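Local coordinates for hypothetical protein YfiH (Bacillus licheniformis, PDB 6DZD) that probably cleaves purine nucleosides with phosphate, releasing adenine or hypoxanthine and ribose 1-phosphate, and probably also deaminates adenosine, at residues Pro12-Ile17 against Ala70-Thr75; Gly39-Pro44 against Glu59-Asn64. All coordinates share one frame; numbering follows the deposited sequence.

Contact 1: Pro12-Ile17 against Ala70-Thr75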
loop_
_atom_site.group_PDB
_atom_site.type_symbol
_atom_site.label_atom_id
_atom_site.label_comp_id
_atom_site.label_asym_id
_atom_site.label_seq_id
_atom_site.Cartn_x
_atom_site.Cartn_y
_atom_site.Cartn_z
ATOM N N PRO A 12 12.685 9.556 -12.323
ATOM C CA PRO A 12 12.454 9.893 -10.913
ATOM C C PRO A 12 11.222 9.255 -10.261
ATOM O O PRO A 12 11.211 8.982 -9.067
ATOM C CB PRO A 12 12.264 11.410 -10.957
ATOM C CG PRO A 12 11.600 11.640 -12.257
ATOM C CD PRO A 12 12.239 10.648 -13.209
ATOM N N SER A 13 10.180 9.034 -11.045
ATOM C CA SER A 13 8.871 8.871 -10.442
ATOM C C SER A 13 8.534 7.456 -9.988
ATOM O O SER A 13 7.666 7.310 -9.128
ATOM C CB SER A 13 7.802 9.384 -11.420
ATOM O OG SER A 13 7.907 10.803 -11.603
ATOM N N MET A 14 9.177 6.406 -10.501
ATOM C CA MET A 14 8.633 5.059 -10.344
ATOM C C MET A 14 9.583 4.107 -9.636
ATOM O O MET A 14 10.773 4.043 -9.952
ATOM C CB MET A 14 8.295 4.435 -11.695
ATOM C CG MET A 14 7.540 5.330 -12.659
ATOM S SD MET A 14 5.834 5.436 -12.117
ATOM C CE MET A 14 5.305 3.781 -12.560
ATOM N N LEU A 15 9.027 3.327 -8.713
ATOM C CA LEU A 15 9.670 2.125 -8.195
ATOM C C LEU A 15 8.864 0.925 -8.670
ATOM O O LEU A 15 7.660 0.854 -8.413
ATOM C CB LEU A 15 9.739 2.153 -6.669
ATOM C CG LEU A 15 10.819 3.044 -6.074
ATOM C CD1 LEU A 15 10.476 3.384 -4.641
ATOM C CD2 LEU A 15 12.145 2.326 -6.169
ATOM N N LEU A 16 9.525 -0.034 -9.321
ATOM C CA LEU A 16 8.841 -1.144 -9.976
ATOM C C LEU A 16 9.261 -2.482 -9.399
ATOM O O LEU A 16 10.458 -2.753 -9.267
ATOM C CB LEU A 16 9.126 -1.141 -11.483
ATOM C CG LEU A 16 8.482 0.010 -12.260
ATOM C CD1 LEU A 16 8.924 0.020 -13.703
ATOM C CD2 LEU A 16 6.937 -0.070 -12.151
ATOM N N ILE A 17 8.279 -3.333 -9.102
ATOM C CA ILE A 17 8.543 -4.696 -8.644
ATOM C C ILE A 17 8.965 -5.555 -9.838
ATOM O O ILE A 17 8.133 -5.986 -10.644
ATOM C CB ILE A 17 7.327 -5.284 -7.923
ATOM C CG1 ILE A 17 7.087 -4.483 -6.643
ATOM C CG2 ILE A 17 7.575 -6.733 -7.572
ATOM C CD1 ILE A 17 5.665 -4.518 -6.096
ATOM N N ALA A 70 0.270 7.147 -15.218
ATOM C CA ALA A 70 -0.449 6.269 -16.134
ATOM C C ALA A 70 0.251 6.189 -17.484
ATOM O O ALA A 70 0.312 5.121 -18.110
ATOM C CB ALA A 70 -1.883 6.768 -16.309
ATOM N N ASP A 71 0.800 7.308 -17.946
ATOM C CA ASP A 71 1.439 7.310 -19.257
ATOM C C ASP A 71 2.801 6.605 -19.231
ATOM O O ASP A 71 3.217 6.022 -20.232
ATOM C CB ASP A 71 1.538 8.751 -19.767
ATOM C CG ASP A 71 0.165 9.361 -20.136
ATOM O OD1 ASP A 71 -0.910 8.738 -19.926
ATOM O OD2 ASP A 71 0.167 10.498 -20.647
ATOM N N ILE A 72 3.521 6.647 -18.112
ATOM C CA ILE A 72 4.780 5.913 -18.046
ATOM C C ILE A 72 4.523 4.415 -18.150
ATOM O O ILE A 72 5.224 3.699 -18.872
ATOM C CB ILE A 72 5.557 6.290 -16.770
ATOM C CG1 ILE A 72 6.066 7.741 -16.886
ATOM C CG2 ILE A 72 6.721 5.318 -16.567
ATOM C CD1 ILE A 72 6.382 8.427 -15.574
ATOM N N LEU A 73 3.497 3.925 -17.460
ATOM C CA LEU A 73 3.079 2.532 -17.529
ATOM C C LEU A 73 2.335 2.202 -18.818
ATOM O O LEU A 73 1.818 1.084 -18.955
ATOM C CB LEU A 73 2.211 2.201 -16.313
ATOM C CG LEU A 73 2.878 2.430 -14.959
ATOM C CD1 LEU A 73 1.832 2.491 -13.869
ATOM C CD2 LEU A 73 3.857 1.326 -14.654
ATOM N N LYS A 74 2.264 3.148 -19.753
ATOM C CA LYS A 74 1.612 2.953 -21.048
ATOM C C LYS A 74 0.204 2.407 -20.846
ATOM O O LYS A 74 -0.179 1.378 -21.406
ATOM C CB LYS A 74 2.447 2.046 -21.966
ATOM N N THR A 75 -0.563 3.119 -20.015
ATOM C CA THR A 75 -1.950 2.786 -19.721
ATOM C C THR A 75 -2.790 4.049 -19.795
ATOM O O THR A 75 -2.279 5.161 -19.960
ATOM C CB THR A 75 -2.124 2.151 -18.329
ATOM O OG1 THR A 75 -1.746 3.093 -17.303
ATOM C CG2 THR A 75 -1.290 0.882 -18.199
#
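M14 reaches from strand 14-17 to I72 and L73, where helix 59-72 ends, and the contact is wholly apolar. Its CB points at the helix end, and CG lies 4.0 Å from CG2 of I72, the two side chains sliding past each other in opposite directions. With CG beside the backbone N, the chain bends twice, about CB-CG (chi2 -75°) and about CG-SD (chi3 -72°), and brings the methyl to L73. There CE enters the leucine fork, 3.5 Å from CD2, 3.7 Å from CG and 3.9 Å from CD1 of L73. L16, two residues along on the same face of the strand, adds a looser touch, its CD2 4.2 Å from CD2 of L73. L73 is the first residue to leave helical angles. K74, at positive phi, is the C-prime residue of the Schellman motif that ends the helix (T75 N to A70 O and, weakly, K74 N to D71 O); OG1 of T75 also donates to A70 O. The helix end packs on one face of the sheet in which strand 14-17 runs antiparallel between 7-10 and 30-35. F273 of strand 270-276 touches M14, L16 and L73, and V69 of the helix meets M14.

Contact 2: Gly39-Pro44 against Glu59-Asn64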
loop_
_atom_site.group_PDB
_atom_site.type_symbol
_atom_site.label_atom_id
_atom_site.label_comp_id
_atom_site.label_asym_id
_atom_site.label_seq_id
_atom_site.Cartn_x
_atom_site.Cartn_y
_atom_site.Cartn_z
ATOM N N GLY A 39 9.232 14.303 -9.546
ATOM C CA GLY A 39 8.856 14.420 -10.942
ATOM C C GLY A 39 7.451 14.894 -11.227
ATOM O O GLY A 39 6.944 14.640 -12.330
ATOM N N GLY A 40 6.810 15.595 -10.286
ATOM C CA GLY A 40 5.437 16.014 -10.422
ATOM C C GLY A 40 5.278 17.518 -10.529
ATOM O O GLY A 40 6.242 18.272 -10.628
ATOM N N GLU A 41 4.021 17.949 -10.468
ATOM C CA GLU A 41 3.643 19.337 -10.663
ATOM C C GLU A 41 3.220 20.034 -9.385
ATOM O O GLU A 41 2.996 21.247 -9.414
ATOM C CB GLU A 41 2.465 19.425 -11.641
ATOM C CG GLU A 41 2.777 19.241 -13.103
ATOM C CD GLU A 41 1.507 19.204 -13.925
ATOM O OE1 GLU A 41 0.548 19.884 -13.519
ATOM O OE2 GLU A 41 1.475 18.537 -14.979
ATOM N N SER A 42 3.049 19.308 -8.289
ATOM C CA SER A 42 2.441 19.913 -7.115
ATOM C C SER A 42 3.427 20.847 -6.423
ATOM O O SER A 42 4.641 20.615 -6.402
ATOM C CB SER A 42 1.954 18.845 -6.138
ATOM O OG SER A 42 0.800 18.202 -6.636
ATOM N N GLU A 43 2.892 21.920 -5.880
ATOM C CA GLU A 43 3.634 22.886 -5.098
ATOM C C GLU A 43 3.730 22.419 -3.653
ATOM O O GLU A 43 2.952 21.565 -3.218
ATOM C CB GLU A 43 2.950 24.256 -5.177
ATOM C CG GLU A 43 2.827 24.824 -6.601
ATOM C CD GLU A 43 2.148 26.191 -6.634
ATOM O OE1 GLU A 43 2.257 26.917 -5.620
ATOM O OE2 GLU A 43 1.549 26.584 -7.674
ATOM N N PRO A 44 4.676 22.949 -2.879
ATOM C CA PRO A 44 4.688 22.679 -1.437
ATOM C C PRO A 44 3.348 23.007 -0.807
ATOM O O PRO A 44 2.662 23.950 -1.230
ATOM C CB PRO A 44 5.794 23.617 -0.924
ATOM C CG PRO A 44 6.797 23.614 -2.038
ATOM C CD PRO A 44 5.986 23.468 -3.334
ATOM N N GLU A 59 -6.263 20.301 -7.307
ATOM C CA GLU A 59 -6.811 19.074 -7.875
ATOM C C GLU A 59 -6.218 18.776 -9.249
ATOM O O GLU A 59 -5.837 17.637 -9.539
ATOM C CB GLU A 59 -8.330 19.181 -7.946
ATOM C CG GLU A 59 -8.968 17.961 -8.549
ATOM C CD GLU A 59 -10.470 18.098 -8.664
ATOM O OE1 GLU A 59 -11.061 18.800 -7.808
ATOM O OE2 GLU A 59 -11.055 17.516 -9.619
ATOM N N GLN A 60 -6.116 19.798 -10.100
ATOM C CA GLN A 60 -5.572 19.610 -11.440
ATOM C C GLN A 60 -4.138 19.101 -11.403
ATOM O O GLN A 60 -3.718 18.375 -12.309
ATOM C CB GLN A 60 -5.653 20.915 -12.237
ATOM C CG GLN A 60 -5.469 20.692 -13.713
ATOM C CD GLN A 60 -6.087 19.362 -14.154
ATOM O OE1 GLN A 60 -7.317 19.196 -14.143
ATOM N NE2 GLN A 60 -5.234 18.398 -14.529
ATOM N N HIS A 61 -3.357 19.503 -10.395
ATOM C CA HIS A 61 -1.987 19.008 -10.294
ATOM C C HIS A 61 -1.957 17.515 -9.968
ATOM O O HIS A 61 -1.117 16.780 -10.499
ATOM C CB HIS A 61 -1.196 19.831 -9.272
ATOM C CG HIS A 61 -0.869 21.223 -9.740
ATOM N ND1 HIS A 61 -0.376 22.198 -8.900
ATOM C CD2 HIS A 61 -0.979 21.804 -10.961
ATOM C CE1 HIS A 61 -0.201 23.319 -9.582
ATOM N NE2 HIS A 61 -0.552 23.105 -10.836
ATOM N N VAL A 62 -2.862 17.048 -9.098
ATOM C CA VAL A 62 -2.901 15.628 -8.730
ATOM C C VAL A 62 -3.297 14.768 -9.927
ATOM O O VAL A 62 -2.699 13.715 -10.187
ATOM C CB VAL A 62 -3.863 15.403 -7.547
ATOM C CG1 VAL A 62 -3.880 13.949 -7.146
ATOM C CG2 VAL A 62 -3.496 16.284 -6.354
ATOM N N ILE A 63 -4.321 15.198 -10.670
ATOM C CA ILE A 63 -4.733 14.462 -11.859
ATOM C C ILE A 63 -3.601 14.418 -12.879
ATOM O O ILE A 63 -3.382 13.392 -13.545
ATOM C CB ILE A 63 -6.019 15.079 -12.433
ATOM C CG1 ILE A 63 -7.203 14.661 -11.552
ATOM C CG2 ILE A 63 -6.211 14.657 -13.871
ATOM C CD1 ILE A 63 -8.374 15.598 -11.595
ATOM N N ASN A 64 -2.846 15.515 -12.997
ATOM C CA ASN A 64 -1.698 15.515 -13.896
ATOM C C ASN A 64 -0.585 14.609 -13.372
ATOM O O ASN A 64 0.083 13.927 -14.161
ATOM C CB ASN A 64 -1.216 16.942 -14.138
ATOM C CG ASN A 64 -2.096 17.673 -15.138
ATOM O OD1 ASN A 64 -2.957 17.071 -15.779
ATOM N ND2 ASN A 64 -1.898 18.981 -15.262
HETATM O O HOH W 1 -0.075 22.212 -5.695
#
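E41 and H61 meet first through a backbone atom: the carbonyl O of E41 sits over one face of the imidazole, 3.5 Å above its plane and displaced toward the rim. The other neighbours of H61 come in at different angles. E43 OE2 approaches the edge, 4.2 Å from CE1 of H61, with its carboxylate plane turned 41° from the ring, while S42 places OG 3.7 Å from CB of H61. A water in the ring plane bridges the two segments, accepting from E43 N at 3.0 Å and lying 3.2 Å from ND1 of H61. OE1 of E41 comes to 3.5 Å from CD2 of H61, and two carboxylates at this range may favour a protonated imidazole, although neither touches a ring nitrogen.

E41 crosses N64 obliquely, with carboxylate and amide planes 63° apart. Its chain, extended beyond CG, carries the carboxylate over CB of N64 and up to the amide nitrogen. ND2 of N64 donates to OE1 of E41 at 3.1 Å, nearly straight at 165°; the oxygen lies in the amide plane and receives the proton on its syn lone pair. With an alanine in place of N64 the amide donor is gone, and the carboxylate of E41 would probably be left without this mate and freer to turn.

The loop is fastened further by S42 OG, bonded to D57 and N65, and by E41 N, bonded to OD1 of N65; H58 meets H61 edge-to-face. This is a surface contact in a beta-alpha-beta crossover, in which strand 30-35, helix 59-72 and strand 80-82 follow one another and the loop after the first strand folds back onto the opening turns of the helix.

Both contacts use helix 59-72, contact 2 at its first turns and contact 1 at its C-terminal end, with centres about 16 Å apart. Contact 1 is mostly buried, setting the helix end on the sheet by sulfur-bearing and branched aliphatic side chains. Contact 2 lies at the surface and relies on polar chemistry: carboxylates, an amide, an imidazole and a water. In sequence, contact 2 is nested inside the loop that contact 1 closes. The two also touch directly, S13 OG lying 3.8 Å from CA of G39, and K68 of the shared helix serves both, packing on S13 and donating through NZ to G39 O. Neither lies at the zinc or potassium site.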